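Local coordinates for putative p22 protein (Leishmania major, PDB 1YQF) that is of unknown function but belongs to the MAM33 family of mitochondrial glycoproteins and is a sequence homologue of human p32, at residues A[183-186]-A[187-191]. Residues are numbered along the deposited sequence; the frame is centred on the assembly and turned at random.
Sequences SFWA and EQQDY
Two N-H groups of one residue converge on the carbonyl oxygen of Trp185. The backbone N of Gln189 reaches Trp185 O at 3.2 Å, and the side-chain NE2 of Gln189 adds a weak bond of 3.3 Å to the same Trp185 O. The glutamine can fold back in this way because its CG stands anti to its own carbonyl carbon (chi1 -53°), which puts CG over one face of the indole, and the bend at chi2 then brings the amide over the ring and NE2 to Trp185 O. Gln189 CG sits 3.9 Å from the centroid of the six-membered ring of Trp185 as a CH-pi contact, and the amide plane stacks on the indole, inclined to it by only 14°. Gln189 NE2 comes within 3.3 Å of Trp185 NE1, but both are donors, so this approach is part of the stack and not a hydrogen bond. The pair forms an i to i+4 step of the long C-terminal helix 173-202 of this p32-like (MAM33) fold, which packs beside helix 23-39 near the chain's N-terminus. The regular backbone pattern continues around the stack, with Glu187 N to Ser183 O at 2.9 Å and Asp190 N to Ala186 O at 3.0 Å. Ser183 OG turns back to Val179 O, one turn earlier. On the indole, Tyr182 meets the ring with its plane at about 55°, and Gln47 touches the same side chain. Gln188 NE2 bonds Glu38 of helix 23-39, linking the two terminal helices, and also Glu192 one turn along its own helix, whereas Glu187 OE2 is hydrogen-bonded to Tyr146 OH of the second subunit, and the same tyrosine packs on Asp190 and Tyr191.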
ATOM      1  N   SER A 183       3.328  23.666   1.644  1.00 29.47           N
ATOM      2  CA  SER A 183       3.889  22.465   2.251  1.00 30.40           C
ATOM      3  C   SER A 183       5.129  22.788   3.087  1.00 31.16           C
ATOM      4  O   SER A 183       5.271  22.273   4.191  1.00 30.69           O
ATOM      5  CB  SER A 183       4.226  21.422   1.187  1.00 30.36           C
ATOM      6  OG  SER A 183       3.042  20.905   0.603  1.00 31.49           O
ATOM      7  N   PHE A 184       6.011  23.644   2.564  1.00 32.27           N
ATOM      8  CA  PHE A 184       7.208  24.060   3.299  1.00 33.63           C
ATOM      9  C   PHE A 184       6.802  24.772   4.583  1.00 33.16           C
ATOM     10  O   PHE A 184       7.362  24.511   5.642  1.00 33.25           O
ATOM     11  CB  PHE A 184       8.099  25.009   2.473  1.00 34.36           C
ATOM     12  CG  PHE A 184       8.824  24.351   1.318  1.00 38.10           C
ATOM     13  CD1 PHE A 184       9.340  23.059   1.416  1.00 41.43           C
ATOM     14  CD2 PHE A 184       9.012  25.050   0.128  1.00 40.50           C
ATOM     15  CE1 PHE A 184      10.015  22.476   0.339  1.00 42.60           C
ATOM     16  CE2 PHE A 184       9.686  24.472  -0.947  1.00 41.57           C
ATOM     17  CZ  PHE A 184      10.185  23.185  -0.841  1.00 42.13           C
ATOM     18  N   TRP A 185       5.821  25.668   4.477  1.00 32.91           N
ATOM     19  CA  TRP A 185       5.346  26.430   5.627  1.00 32.69           C
ATOM     20  C   TRP A 185       4.722  25.515   6.669  1.00 32.36           C
ATOM     21  O   TRP A 185       5.088  25.572   7.834  1.00 32.42           O
ATOM     22  CB  TRP A 185       4.328  27.496   5.206  1.00 32.77           C
ATOM     23  CG  TRP A 185       3.627  28.112   6.384  1.00 33.23           C
ATOM     24  CD1 TRP A 185       4.109  29.089   7.202  1.00 33.52           C
ATOM     25  CD2 TRP A 185       2.331  27.773   6.887  1.00 34.33           C
ATOM     26  NE1 TRP A 185       3.192  29.384   8.183  1.00 33.66           N
ATOM     27  CE2 TRP A 185       2.090  28.589   8.013  1.00 34.02           C
ATOM     28  CE3 TRP A 185       1.343  26.853   6.502  1.00 36.49           C
ATOM     29  CZ2 TRP A 185       0.907  28.524   8.751  1.00 35.47           C
ATOM     30  CZ3 TRP A 185       0.165  26.788   7.240  1.00 37.43           C
ATOM     31  CH2 TRP A 185      -0.042  27.622   8.351  1.00 36.68           C
ATOM     32  N   ALA A 186       3.776  24.685   6.236  1.00 32.01           N
ATOM     33  CA  ALA A 186       3.072  23.758   7.121  1.00 31.77           C
ATOM     34  C   ALA A 186       4.011  22.746   7.762  1.00 31.94           C
ATOM     35  O   ALA A 186       3.798  22.341   8.903  1.00 31.46           O
ATOM     36  CB  ALA A 186       1.957  23.033   6.366  1.00 31.69           C
ATOM     37  N   GLU A 187       5.051  22.350   7.033  1.00 32.26           N
ATOM     38  CA  GLU A 187       6.028  21.392   7.548  1.00 33.27           C
ATOM     39  C   GLU A 187       6.803  21.996   8.714  1.00 31.88           C
ATOM     40  O   GLU A 187       7.114  21.309   9.677  1.00 31.13           O
ATOM     41  CB  GLU A 187       6.994  20.958   6.442  1.00 34.48           C
ATOM     42  CG  GLU A 187       8.184  20.130   6.917  1.00 39.72           C
ATOM     43  CD  GLU A 187       7.768  18.833   7.593  1.00 45.17           C
ATOM     44  OE1 GLU A 187       6.911  18.114   7.022  1.00 48.69           O
ATOM     45  OE2 GLU A 187       8.301  18.527   8.686  1.00 47.03           O
ATOM     46  N   GLN A 188       7.129  23.280   8.606  1.00 31.27           N
ATOM     47  CA  GLN A 188       7.806  24.008   9.677  1.00 30.99           C
ATOM     48  C   GLN A 188       6.911  24.094  10.914  1.00 30.76           C
ATOM     49  O   GLN A 188       7.390  23.961  12.034  1.00 30.99           O
ATOM     50  CB  GLN A 188       8.194  25.416   9.204  1.00 31.02           C
ATOM     51  CG  GLN A 188       8.845  26.311  10.266  1.00 30.94           C
ATOM     52  CD  GLN A 188      10.204  25.805  10.730  1.00 31.58           C
ATOM     53  OE1 GLN A 188      10.983  25.278   9.935  1.00 32.57           O
ATOM     54  NE2 GLN A 188      10.493  25.974  12.016  1.00 30.60           N
ATOM     55  N   GLN A 189       5.613  24.306  10.703  1.00 30.47           N
ATOM     56  CA  GLN A 189       4.666  24.430  11.811  1.00 30.66           C
ATOM     57  C   GLN A 189       4.537  23.114  12.564  1.00 29.79           C
ATOM     58  O   GLN A 189       4.536  23.101  13.788  1.00 29.53           O
ATOM     59  CB  GLN A 189       3.285  24.881  11.324  1.00 31.29           C
ATOM     60  CG  GLN A 189       3.273  26.153  10.469  1.00 34.33           C
ATOM     61  CD  GLN A 189       4.086  27.292  11.074  1.00 37.76           C
ATOM     62  OE1 GLN A 189       3.790  27.752  12.179  1.00 39.47           O
ATOM     63  NE2 GLN A 189       5.108  27.748  10.351  1.00 38.76           N
ATOM     64  N   ASP A 190       4.441  22.010  11.828  1.00 29.10           N
ATOM     65  CA  ASP A 190       4.305  20.692  12.437  1.00 28.56           C
ATOM     66  C   ASP A 190       5.573  20.283  13.173  1.00 27.59           C
ATOM     67  O   ASP A 190       5.501  19.658  14.227  1.00 26.82           O
ATOM     68  CB  ASP A 190       3.941  19.639  11.386  1.00 28.94           C
ATOM     69  CG  ASP A 190       2.483  19.702  10.981  1.00 30.38           C
ATOM     70  OD1 ASP A 190       1.628  19.952  11.856  1.00 33.47           O
ATOM     71  OD2 ASP A 190       2.100  19.523   9.806  1.00 32.48           O
ATOM     72  N   TYR A 191       6.729  20.639  12.617  1.00 26.66           N
ATOM     73  CA  TYR A 191       8.009  20.343  13.254  1.00 26.23           C
ATOM     74  C   TYR A 191       8.072  21.040  14.610  1.00 26.43           C
ATOM     75  O   TYR A 191       8.479  20.443  15.601  1.00 26.33           O
ATOM     76  CB  TYR A 191       9.178  20.785  12.360  1.00 26.00           C
ATOM     77  CG  TYR A 191      10.543  20.661  13.003  1.00 25.83           C
ATOM     78  CD1 TYR A 191      10.929  19.491  13.641  1.00 26.72           C
ATOM     79  CD2 TYR A 191      11.442  21.724  12.983  1.00 26.61           C
ATOM     80  CE1 TYR A 191      12.178  19.372  14.234  1.00 27.46           C
ATOM     81  CE2 TYR A 191      12.690  21.620  13.577  1.00 27.55           C
ATOM     82  CZ  TYR A 191      13.057  20.438  14.200  1.00 28.16           C
ATOM     83  OH  TYR A 191      14.297  20.325  14.793  1.00 28.01           O
TER